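Local coordinates for protein trichosurin (Trichosurus vulpecula, PDB 2R73) that probably binds and transports small molecules, as a secreted, homodimeric milk protein of the lipocalin family, at residues Gln23-Trp28 and Ile54-Gly59; Ser36-Ile41 and Arg153-Leu158; Phe47-Gln52 and Thr67-Gln72; Asp98-Ser103 and Ile113-His118. The protein carries 1 engineered substitution. All coordinates share one frame; numbering follows the deposited sequence.

Contact 1 of 4, residues Gln23-Trp28 and Ile54-Gly59; sequences QLSRHW and ITVESG
The N-terminal segment that closes one end of the lipocalin barrel packs here on Ile54 and Val56 of strand 50-57. One backbone bond joins them: Ile54 N gives its hydrogen to Arg26 O at 3.1 Å, and the N-H...O angle is 168°. Ser25 is the centre of an inverse gamma turn, and its CA lies 3.1 Å from Ile54 O in a CA-H...O contact. Ser25 CB also rests on the CG2 methyl of Val56, 3.8 Å away. Trp28, just before strand 29-35, probably corresponds to the tryptophan of the lipocalin G-x-W motif, with Arg26 where that motif has glycine. As is usual in that family, an arginine, Arg131, packs against it. The indole is held in place by NE1, which donates to Leu24 O at 2.7 Å, with the acceptor almost in the ring plane. Leu24 O also accepts from Arg26 N, and both donors come from the same face of its carbonyl plane. Ile54 CB sits 3.4 Å from Leu24 O. With CG1 beside its backbone N (chi1 -69°), Ile54 brings CD1 to 3.8 Å from Trp28 CD1. A leucine in place of Trp28 has no N-H for Leu24 O, which would probably keep only Arg26 N of these two donors, and a gap is likely to open beside the Ile54 methyl. Arg26 starts out away from strand 50-57, and its NE bonds to Glu22 O.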
# COMPACT_ATOMS: atom_id res chain seq x y z
N GLN A 23 -13.03 5.29 -17.64
CA GLN A 23 -12.11 6.36 -17.99
C GLN A 23 -10.67 5.87 -18.09
O GLN A 23 -9.79 6.60 -18.56
CB GLN A 23 -12.19 7.49 -16.95
CG GLN A 23 -13.62 7.90 -16.60
CD GLN A 23 -13.67 9.07 -15.64
OE1 GLN A 23 -13.48 10.23 -16.04
NE2 GLN A 23 -13.92 8.78 -14.37
N LEU A 24 -10.42 4.64 -17.65
CA LEU A 24 -9.08 4.06 -17.69
C LEU A 24 -8.84 3.33 -19.00
O LEU A 24 -7.69 3.14 -19.40
CB LEU A 24 -8.89 3.08 -16.53
CG LEU A 24 -8.90 3.66 -15.12
CD1 LEU A 24 -8.77 2.53 -14.10
CD2 LEU A 24 -7.75 4.65 -14.96
N SER A 25 -9.92 2.94 -19.65
CA SER A 25 -9.82 2.22 -20.91
C SER A 25 -9.53 3.15 -22.09
O SER A 25 -10.43 3.47 -22.87
CB SER A 25 -11.11 1.44 -21.18
OG SER A 25 -10.99 0.66 -22.36
N ARG A 26 -8.28 3.57 -22.21
CA ARG A 26 -7.83 4.43 -23.30
C ARG A 26 -6.33 4.26 -23.46
O ARG A 26 -5.73 3.33 -22.93
CB ARG A 26 -8.12 5.91 -22.99
CG ARG A 26 -9.59 6.27 -22.89
CD ARG A 26 -10.09 6.14 -21.46
NE ARG A 26 -11.55 6.21 -21.36
CZ ARG A 26 -12.29 7.25 -21.73
NH1 ARG A 26 -11.72 8.33 -22.25
NH2 ARG A 26 -13.61 7.20 -21.58
N HIS A 27 -5.71 5.16 -24.22
CA HIS A 27 -4.27 5.11 -24.41
C HIS A 27 -3.62 5.92 -23.31
O HIS A 27 -4.10 7.01 -22.96
CB HIS A 27 -3.89 5.67 -25.78
CG HIS A 27 -4.17 4.72 -26.91
ND1 HIS A 27 -5.45 4.36 -27.29
CD2 HIS A 27 -3.33 4.04 -27.72
CE1 HIS A 27 -5.38 3.49 -28.29
NE2 HIS A 27 -4.10 3.28 -28.57
N TRP A 28 -2.54 5.39 -22.74
CA TRP A 28 -1.85 6.07 -21.67
C TRP A 28 -0.37 6.26 -21.95
O TRP A 28 0.18 5.64 -22.86
CB TRP A 28 -2.01 5.30 -20.36
CG TRP A 28 -3.39 5.32 -19.80
CD1 TRP A 28 -4.33 4.33 -19.88
CD2 TRP A 28 -3.99 6.38 -19.06
NE1 TRP A 28 -5.48 4.71 -19.23
CE2 TRP A 28 -5.30 5.97 -18.72
CE3 TRP A 28 -3.56 7.65 -18.65
CZ2 TRP A 28 -6.17 6.77 -17.99
CZ3 TRP A 28 -4.42 8.44 -17.92
CH2 TRP A 28 -5.71 8.00 -17.60
N ILE A 54 -4.68 0.69 -21.77
CA ILE A 54 -5.34 -0.16 -20.79
C ILE A 54 -6.73 -0.50 -21.31
O ILE A 54 -7.46 0.36 -21.80
CB ILE A 54 -5.51 0.53 -19.43
CG1 ILE A 54 -4.17 0.74 -18.75
CG2 ILE A 54 -6.42 -0.30 -18.54
CD1 ILE A 54 -4.30 1.47 -17.43
N THR A 55 -7.10 -1.77 -21.20
CA THR A 55 -8.41 -2.22 -21.63
C THR A 55 -9.06 -2.85 -20.41
O THR A 55 -8.44 -3.66 -19.73
CB THR A 55 -8.29 -3.26 -22.76
OG1 THR A 55 -7.66 -2.66 -23.89
CG2 THR A 55 -9.66 -3.77 -23.18
N VAL A 56 -10.29 -2.46 -20.11
CA VAL A 56 -10.97 -3.02 -18.95
C VAL A 56 -11.94 -4.12 -19.36
O VAL A 56 -12.70 -3.97 -20.32
CB VAL A 56 -11.70 -1.93 -18.17
CG1 VAL A 56 -10.70 -0.92 -17.65
CG2 VAL A 56 -12.73 -1.25 -19.05
N GLU A 57 -11.91 -5.22 -18.64
CA GLU A 57 -12.77 -6.36 -18.92
C GLU A 57 -13.11 -7.10 -17.64
O GLU A 57 -12.23 -7.66 -16.97
CB GLU A 57 -12.09 -7.32 -19.89
CG GLU A 57 -12.87 -8.59 -20.17
CD GLU A 57 -12.12 -9.56 -21.06
OE1 GLU A 57 -11.00 -9.95 -20.69
OE2 GLU A 57 -12.66 -9.93 -22.13
N SER A 58 -14.39 -7.09 -17.28
CA SER A 58 -14.86 -7.77 -16.08
C SER A 58 -14.24 -7.12 -14.85
O SER A 58 -14.03 -7.78 -13.83
CB SER A 58 -14.49 -9.25 -16.13
OG SER A 58 -14.80 -9.80 -17.40
N GLY A 59 -13.92 -5.84 -14.96
CA GLY A 59 -13.33 -5.13 -13.83
C GLY A 59 -11.81 -5.24 -13.71
O GLY A 59 -11.23 -4.54 -12.89

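Contact 2 of 4, residues Ser36-Ile41 and Arg153-Leu158; sequences SDRSLI and RRENIL
This is a surface contact in which two waters join Ser36 and Arg38 to Glu155 and Asn156, while Ile41 packs on Leu158. In the lipocalin barrel it joins the long loop after strand 29-35 to the short 3-10 turn that leads into strand 157-159. Water 1 links three groups. It donates to Ser36 O, accepts from Arg38 N at 3.0 Å, and accepts from Asn156 ND2 at 3.1 Å. The same ND2 lies 3.3 Å from Ser36 O, but at a poor angle for a bond; its direct acceptor is Ser35 O. Water 2 donates to Glu155 O at 2.8 Å and accepts weakly from Arg38 NH2. The Arg38 chain bends at chi3 (-64°), which sets the edge of its guanidinium against the CB of Glu155, 4.0 Å from NE. The charged ends do not meet: Arg38 NH2 and Glu155 OE1 are 5.7 Å apart, and Arg38 instead forms a salt bridge with Glu42. Ser36 also packs on Val122 of the second subunit. Asp37 OD1 accepts from both N and OG of Ser39, an Asx turn. With CG1 between its backbone N and carbonyl carbon (chi1 60°), Ile41 reaches CD1 to 3.5 Å from Asn156 O. The apolar part is small: Ile41 CG1 lies 3.9 Å from Leu158 CD1.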
# COMPACT_ATOMS: atom_id res chain seq x y z
N SER A 36 11.22 2.72 -4.25
CA SER A 36 12.06 2.70 -3.07
C SER A 36 13.41 2.09 -3.45
O SER A 36 14.40 2.29 -2.76
CB SER A 36 11.38 1.90 -1.95
OG SER A 36 10.92 0.65 -2.42
N ASP A 37 13.44 1.33 -4.55
CA ASP A 37 14.66 0.71 -5.05
C ASP A 37 14.83 1.25 -6.47
O ASP A 37 14.09 0.88 -7.38
CB ASP A 37 14.54 -0.81 -5.10
CG ASP A 37 15.79 -1.48 -5.66
OD1 ASP A 37 16.51 -0.85 -6.48
OD2 ASP A 37 16.04 -2.64 -5.29
N ARG A 38 15.82 2.12 -6.64
CA ARG A 38 16.10 2.76 -7.92
C ARG A 38 16.31 1.82 -9.11
O ARG A 38 15.88 2.11 -10.21
CB ARG A 38 17.31 3.70 -7.76
CG ARG A 38 18.63 3.00 -7.44
CD ARG A 38 19.67 3.96 -6.89
NE ARG A 38 20.07 4.97 -7.86
CZ ARG A 38 21.11 4.88 -8.69
NH1 ARG A 38 21.90 3.82 -8.69
NH2 ARG A 38 21.34 5.86 -9.56
N SER A 39 16.97 0.69 -8.90
CA SER A 39 17.23 -0.22 -10.00
C SER A 39 15.94 -0.75 -10.67
O SER A 39 15.93 -1.00 -11.87
CB SER A 39 18.09 -1.40 -9.52
OG SER A 39 17.40 -2.20 -8.57
N LEU A 40 14.87 -0.91 -9.90
CA LEU A 40 13.62 -1.41 -10.47
C LEU A 40 13.10 -0.56 -11.63
O LEU A 40 12.49 -1.09 -12.56
CB LEU A 40 12.54 -1.52 -9.38
CG LEU A 40 12.79 -2.56 -8.28
CD1 LEU A 40 11.53 -2.74 -7.44
CD2 LEU A 40 13.20 -3.89 -8.91
N ILE A 41 13.35 0.74 -11.59
CA ILE A 41 12.87 1.62 -12.64
C ILE A 41 13.95 2.25 -13.53
O ILE A 41 13.62 2.96 -14.48
CB ILE A 41 12.01 2.75 -12.07
CG1 ILE A 41 12.83 3.59 -11.08
CG2 ILE A 41 10.78 2.16 -11.40
CD1 ILE A 41 12.10 4.79 -10.56
N ARG A 153 14.80 9.77 -2.68
CA ARG A 153 15.74 10.78 -3.16
C ARG A 153 15.48 11.03 -4.64
O ARG A 153 14.71 10.31 -5.28
CB ARG A 153 17.18 10.33 -2.95
CG ARG A 153 17.66 10.42 -1.51
CD ARG A 153 19.04 9.80 -1.37
NE ARG A 153 19.34 9.46 0.02
CZ ARG A 153 19.76 10.32 0.94
NH1 ARG A 153 19.95 11.60 0.62
NH2 ARG A 153 19.98 9.91 2.17
N ARG A 154 16.13 12.06 -5.17
CA ARG A 154 15.98 12.43 -6.56
C ARG A 154 16.23 11.27 -7.52
O ARG A 154 15.54 11.13 -8.53
CB ARG A 154 16.93 13.58 -6.89
CG ARG A 154 16.63 14.27 -8.21
CD ARG A 154 17.62 15.39 -8.50
NE ARG A 154 17.64 16.42 -7.46
CZ ARG A 154 18.40 16.39 -6.37
NH1 ARG A 154 19.22 15.36 -6.15
NH2 ARG A 154 18.35 17.38 -5.49
N GLU A 155 17.21 10.42 -7.21
CA GLU A 155 17.51 9.30 -8.09
C GLU A 155 16.50 8.16 -8.04
O GLU A 155 16.63 7.19 -8.79
CB GLU A 155 18.92 8.77 -7.83
CG GLU A 155 19.50 9.10 -6.47
CD GLU A 155 19.90 10.56 -6.35
OE1 GLU A 155 20.58 11.06 -7.27
OE2 GLU A 155 19.54 11.19 -5.33
N ASN A 156 15.51 8.28 -7.16
CA ASN A 156 14.46 7.26 -7.03
C ASN A 156 13.20 7.73 -7.73
O ASN A 156 12.21 7.00 -7.80
CB ASN A 156 14.11 7.01 -5.56
CG ASN A 156 15.25 6.38 -4.78
OD1 ASN A 156 16.28 7.01 -4.54
ND2 ASN A 156 15.06 5.13 -4.38
N ILE A 157 13.23 8.96 -8.24
CA ILE A 157 12.08 9.54 -8.93
C ILE A 157 12.51 9.95 -10.33
O ILE A 157 13.18 10.96 -10.51
CB ILE A 157 11.58 10.77 -8.19
CG1 ILE A 157 11.36 10.42 -6.72
CG2 ILE A 157 10.31 11.28 -8.82
CD1 ILE A 157 11.08 11.62 -5.83
N LEU A 158 12.11 9.16 -11.32
CA LEU A 158 12.51 9.42 -12.68
C LEU A 158 11.43 9.89 -13.65
O LEU A 158 10.53 9.13 -14.03
CB LEU A 158 13.20 8.18 -13.25
CG LEU A 158 14.36 7.63 -12.42
CD1 LEU A 158 14.83 6.29 -13.01
CD2 LEU A 158 15.50 8.65 -12.37
O HOH W 1 17.12 2.83 -4.02
O HOH W 2 18.70 6.98 -10.61

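Contact 3 of 4, residues Phe47-Gln52 and Thr67-Gln72; sequences FRNFIQ and TRKNGQ
Thr67 OG1 takes part in two bonds, one across the contact and one, weak, from its own strand. It donates to Asn49 OD1 at 2.8 Å and accepts the weak bond from Lys69 NZ at 2.9 Å. The Asn49 oxygen is met almost end on, with a C=O...donor angle of 162°. With CG beside the backbone N (chi1 -55°), the Asn49 side chain runs next to that of Thr67 and points the same way. The other amide atom, ND2, bonds to Pro46 O. An alanine at Asn49 would probably leave the Thr67 hydroxyl without its acceptor and the Pro46 carbonyl without this donor. Two waters join Arg48 to Arg68. Water 4 donates to Arg48 O at 2.8 Å and accepts weakly from Arg68 N. Water 3 accepts from Arg48 NE at 2.9 Å and weakly from Arg68 NH1, and so lies between two like charges. Arg48 NH1 itself bonds to Ile41 O. Phe50 CE2 comes to 4.2 Å from Arg68 NH1, and its ring stacks with His165. Phe50 and Arg68 both touch Cys166, whose disulfide to Cys73 fixes the chain end to the barrel wall, as in many lipocalins. The contact belongs to the beta hairpin of strands 50-57 and 60-69.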
# COMPACT_ATOMS: atom_id res chain seq x y z
N PHE A 47 10.49 -2.90 -13.73
CA PHE A 47 9.36 -1.98 -13.62
C PHE A 47 9.44 -0.70 -14.46
O PHE A 47 8.57 0.16 -14.35
CB PHE A 47 9.11 -1.64 -12.15
CG PHE A 47 8.58 -2.80 -11.38
CD1 PHE A 47 9.43 -3.67 -10.72
CD2 PHE A 47 7.22 -3.07 -11.37
CE1 PHE A 47 8.94 -4.79 -10.08
CE2 PHE A 47 6.71 -4.19 -10.74
CZ PHE A 47 7.58 -5.06 -10.09
N ARG A 48 10.47 -0.59 -15.29
CA ARG A 48 10.62 0.57 -16.18
C ARG A 48 9.79 0.21 -17.41
O ARG A 48 10.33 -0.20 -18.45
CB ARG A 48 12.09 0.76 -16.58
CG ARG A 48 12.38 2.04 -17.38
CD ARG A 48 13.85 2.11 -17.79
NE ARG A 48 14.22 3.36 -18.44
CZ ARG A 48 14.37 4.53 -17.82
NH1 ARG A 48 14.19 4.63 -16.51
NH2 ARG A 48 14.72 5.60 -18.51
N ASN A 49 8.48 0.32 -17.29
CA ASN A 49 7.63 -0.05 -18.39
C ASN A 49 6.90 1.13 -18.98
O ASN A 49 6.46 2.02 -18.26
CB ASN A 49 6.66 -1.14 -17.92
CG ASN A 49 7.39 -2.31 -17.33
OD1 ASN A 49 8.35 -2.81 -17.92
ND2 ASN A 49 6.95 -2.77 -16.16
N PHE A 50 6.80 1.15 -20.30
CA PHE A 50 6.14 2.25 -20.99
C PHE A 50 4.75 1.81 -21.41
O PHE A 50 4.59 1.08 -22.38
CB PHE A 50 6.98 2.64 -22.21
CG PHE A 50 8.44 2.79 -21.91
CD1 PHE A 50 8.88 3.78 -21.04
CD2 PHE A 50 9.36 1.90 -22.43
CE1 PHE A 50 10.22 3.88 -20.70
CE2 PHE A 50 10.70 1.99 -22.09
CZ PHE A 50 11.13 2.98 -21.22
N ILE A 51 3.75 2.27 -20.66
CA ILE A 51 2.37 1.92 -20.95
C ILE A 51 1.92 2.39 -22.34
O ILE A 51 2.22 3.50 -22.76
CB ILE A 51 1.41 2.50 -19.88
CG1 ILE A 51 -0.01 1.99 -20.12
CG2 ILE A 51 1.41 4.01 -19.92
CD1 ILE A 51 -0.12 0.49 -20.10
N GLN A 52 1.20 1.51 -23.05
CA GLN A 52 0.67 1.85 -24.37
C GLN A 52 -0.81 2.14 -24.20
O GLN A 52 -1.29 3.20 -24.60
CB GLN A 52 0.88 0.69 -25.34
CG GLN A 52 2.35 0.44 -25.67
CD GLN A 52 3.05 1.70 -26.15
OE1 GLN A 52 2.60 2.34 -27.10
NE2 GLN A 52 4.15 2.05 -25.49
N THR A 67 8.61 -2.61 -23.01
CA THR A 67 9.70 -2.57 -22.05
C THR A 67 10.97 -2.95 -22.79
O THR A 67 10.98 -3.92 -23.55
CB THR A 67 9.47 -3.55 -20.86
OG1 THR A 67 10.42 -3.27 -19.81
CG2 THR A 67 9.63 -5.00 -21.31
N ARG A 68 12.03 -2.17 -22.61
CA ARG A 68 13.28 -2.46 -23.28
C ARG A 68 14.07 -3.46 -22.45
O ARG A 68 14.48 -3.17 -21.33
CB ARG A 68 14.08 -1.17 -23.49
CG ARG A 68 15.39 -1.40 -24.22
CD ARG A 68 16.18 -0.12 -24.44
NE ARG A 68 15.68 0.68 -25.56
CZ ARG A 68 14.81 1.68 -25.45
NH1 ARG A 68 14.33 2.02 -24.27
NH2 ARG A 68 14.43 2.34 -26.54
N LYS A 69 14.25 -4.66 -22.99
CA LYS A 69 14.99 -5.71 -22.30
C LYS A 69 16.13 -6.18 -23.19
O LYS A 69 15.92 -6.42 -24.38
CB LYS A 69 14.07 -6.89 -21.96
CG LYS A 69 13.07 -6.63 -20.83
CD LYS A 69 13.76 -6.62 -19.46
CE LYS A 69 12.75 -6.49 -18.32
NZ LYS A 69 12.04 -5.19 -18.35
N ASN A 70 17.32 -6.30 -22.61
CA ASN A 70 18.50 -6.75 -23.34
C ASN A 70 18.73 -5.96 -24.62
O ASN A 70 19.11 -6.53 -25.65
CB ASN A 70 18.36 -8.23 -23.69
CG ASN A 70 18.17 -9.10 -22.47
OD1 ASN A 70 18.95 -9.02 -21.52
ND2 ASN A 70 17.14 -9.93 -22.50
N GLY A 71 18.49 -4.65 -24.58
CA GLY A 71 18.72 -3.85 -25.76
C GLY A 71 17.54 -3.27 -26.51
O GLY A 71 17.57 -2.11 -26.90
N GLN A 72 16.49 -4.06 -26.71
CA GLN A 72 15.36 -3.53 -27.46
C GLN A 72 13.99 -3.65 -26.82
O GLN A 72 13.79 -4.35 -25.84
CB GLN A 72 15.33 -4.15 -28.85
O HOH W 3 14.47 1.68 -20.83
O HOH W 4 12.77 -0.64 -19.76

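Contact 4 of 4, residues Asp98-Ser103 and Ile113-His118; sequences DVYYES and IFYNYH. Engineered in segment 98-103: Glu102 (natural residue Gly).
The rings of Tyr100 and Tyr115 meet rim to rim, with planes at 80° and centroids 5.7 Å apart. Tyr100 CE2 comes to 3.6 Å from Tyr115 CD1, and neither ring lies over the other. Each ring stacks on its own counterpart in the second subunit, so this face of the sheet is part of the dimer interface. Asp98 points to the same face. Its OD2 sits 3.5 Å from Tyr117 CE1, with the carboxylate plane turned 70° from the ring. Its OD1 makes a salt bridge to Arg150 of the second subunit. Glu102 is an engineered residue (glycine in the natural sequence), and its OE2 reaches 3.6 Å from Ile113 CD1. Val99 and Phe114 point to the face opposite the two tyrosines, side by side and the same way. Val99 CG1 (anti to its own N, chi1 -178°) lies 3.6 Å from Phe114 CE1, and both residues also pack on Leu91. Four backbone bonds hold the strands: Asp98 pairs with Tyr115 and Tyr100 with Ile113, each bonded in both directions, for example Tyr100 N to Ile113 O at 2.9 Å. Val99 and Phe114 form the non-hydrogen-bonded pair between them. This is a regular antiparallel hairpin of the lipocalin barrel.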
# COMPACT_ATOMS: atom_id res chain seq x y z
N ASP A 98 0.38 -5.44 -4.73
CA ASP A 98 -0.93 -4.96 -4.35
C ASP A 98 -0.94 -3.57 -5.01
O ASP A 98 -0.12 -2.71 -4.68
CB ASP A 98 -1.07 -4.90 -2.83
CG ASP A 98 -1.08 -6.29 -2.20
OD1 ASP A 98 -1.85 -7.14 -2.68
OD2 ASP A 98 -0.32 -6.53 -1.24
N VAL A 99 -1.84 -3.40 -5.97
CA VAL A 99 -1.94 -2.18 -6.74
C VAL A 99 -3.10 -1.28 -6.35
O VAL A 99 -4.23 -1.75 -6.21
CB VAL A 99 -2.06 -2.53 -8.24
CG1 VAL A 99 -2.12 -1.26 -9.10
CG2 VAL A 99 -0.90 -3.42 -8.65
N TYR A 100 -2.82 0.00 -6.16
CA TYR A 100 -3.85 0.97 -5.79
C TYR A 100 -3.91 2.07 -6.84
O TYR A 100 -2.88 2.57 -7.29
CB TYR A 100 -3.54 1.60 -4.43
CG TYR A 100 -3.58 0.64 -3.26
CD1 TYR A 100 -4.74 0.46 -2.52
CD2 TYR A 100 -2.46 -0.08 -2.90
CE1 TYR A 100 -4.78 -0.42 -1.43
CE2 TYR A 100 -2.48 -0.95 -1.83
CZ TYR A 100 -3.63 -1.12 -1.10
OH TYR A 100 -3.63 -2.01 -0.05
N TYR A 101 -5.13 2.43 -7.24
CA TYR A 101 -5.36 3.48 -8.22
C TYR A 101 -5.91 4.74 -7.57
O TYR A 101 -6.75 4.67 -6.67
CB TYR A 101 -6.35 3.02 -9.29
CG TYR A 101 -6.97 4.17 -10.08
CD1 TYR A 101 -6.23 4.86 -11.03
CD2 TYR A 101 -8.28 4.55 -9.86
CE1 TYR A 101 -6.79 5.91 -11.74
CE2 TYR A 101 -8.86 5.59 -10.57
CZ TYR A 101 -8.12 6.27 -11.51
OH TYR A 101 -8.70 7.28 -12.25
N GLU A 102 -5.43 5.89 -8.03
CA GLU A 102 -5.88 7.18 -7.52
C GLU A 102 -5.65 8.23 -8.61
O GLU A 102 -4.77 8.08 -9.46
CB GLU A 102 -5.13 7.56 -6.23
CG GLU A 102 -3.62 7.62 -6.34
CD GLU A 102 -2.96 8.12 -5.06
OE1 GLU A 102 -3.10 9.32 -4.74
OE2 GLU A 102 -2.32 7.29 -4.37
N SER A 103 -6.47 9.28 -8.58
CA SER A 103 -6.37 10.35 -9.57
C SER A 103 -7.39 11.44 -9.32
O SER A 103 -8.59 11.17 -9.20
CB SER A 103 -6.59 9.78 -10.98
OG SER A 103 -6.50 10.81 -11.95
N ILE A 113 -0.05 2.84 -7.68
CA ILE A 113 0.97 2.54 -6.70
C ILE A 113 1.09 1.04 -6.51
O ILE A 113 0.10 0.37 -6.20
CB ILE A 113 0.65 3.17 -5.31
CG1 ILE A 113 0.85 4.68 -5.32
CG2 ILE A 113 1.61 2.61 -4.29
CD1 ILE A 113 0.06 5.41 -6.35
N PHE A 114 2.28 0.50 -6.72
CA PHE A 114 2.50 -0.94 -6.55
C PHE A 114 3.25 -1.19 -5.24
O PHE A 114 4.26 -0.54 -4.97
CB PHE A 114 3.40 -1.54 -7.65
CG PHE A 114 2.85 -1.47 -9.05
CD1 PHE A 114 1.63 -0.88 -9.32
CD2 PHE A 114 3.59 -2.00 -10.10
CE1 PHE A 114 1.15 -0.82 -10.63
CE2 PHE A 114 3.12 -1.94 -11.40
CZ PHE A 114 1.90 -1.35 -11.67
N TYR A 115 2.75 -2.12 -4.44
CA TYR A 115 3.44 -2.52 -3.23
C TYR A 115 3.89 -3.95 -3.57
O TYR A 115 3.11 -4.90 -3.54
CB TYR A 115 2.50 -2.48 -2.02
CG TYR A 115 2.23 -1.06 -1.56
CD1 TYR A 115 1.05 -0.41 -1.91
CD2 TYR A 115 3.18 -0.35 -0.84
CE1 TYR A 115 0.82 0.91 -1.54
CE2 TYR A 115 2.97 0.97 -0.47
CZ TYR A 115 1.79 1.59 -0.82
OH TYR A 115 1.58 2.91 -0.45
N ASN A 116 5.16 -4.04 -3.94
CA ASN A 116 5.83 -5.26 -4.39
C ASN A 116 6.52 -6.13 -3.31
O ASN A 116 7.34 -5.64 -2.52
CB ASN A 116 6.83 -4.86 -5.48
CG ASN A 116 7.65 -6.02 -5.99
OD1 ASN A 116 8.81 -6.20 -5.60
ND2 ASN A 116 7.06 -6.80 -6.88
N TYR A 117 6.17 -7.41 -3.30
CA TYR A 117 6.74 -8.40 -2.38
C TYR A 117 7.49 -9.44 -3.20
O TYR A 117 6.90 -10.18 -3.98
CB TYR A 117 5.65 -9.10 -1.57
CG TYR A 117 4.85 -8.19 -0.69
CD1 TYR A 117 3.81 -7.42 -1.21
CD2 TYR A 117 5.11 -8.10 0.68
CE1 TYR A 117 3.05 -6.59 -0.39
CE2 TYR A 117 4.36 -7.28 1.50
CZ TYR A 117 3.34 -6.53 0.97
OH TYR A 117 2.60 -5.71 1.79
N HIS A 118 8.81 -9.49 -3.01
CA HIS A 118 9.69 -10.38 -3.76
C HIS A 118 10.91 -10.66 -2.87
O HIS A 118 11.47 -9.73 -2.27
CB HIS A 118 10.12 -9.65 -5.04
CG HIS A 118 10.67 -10.55 -6.11
ND1 HIS A 118 9.98 -11.65 -6.58
CD2 HIS A 118 11.81 -10.48 -6.83
CE1 HIS A 118 10.67 -12.22 -7.55
NE2 HIS A 118 11.79 -11.53 -7.72

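Overall arrangement
Contacts 3 and 4 are buried, contact 1 is partly so, and contact 2 lies at the surface. Contacts 1 and 3 share strand 50-57 and touch through Trp28 N and Gln52 O. Contacts 2 and 3 meet through Leu40, Ile41, Phe47 and Arg48, while Phe47 packs from contact 3 onto Phe114 and Asn116 of contact 4. Contacts 1 and 2 lie on opposite sides of the chain's centre, about 27 Å apart between centres. The chemistry follows place. Contact 4 has a ladder of three antiparallel pairs and tyrosines at the subunit interface. Contact 1 relies on one cross-segment backbone bond. Contact 3 adds a direct side-chain bond to its waters, whereas contact 2 has only water bridges as polar links between its segments.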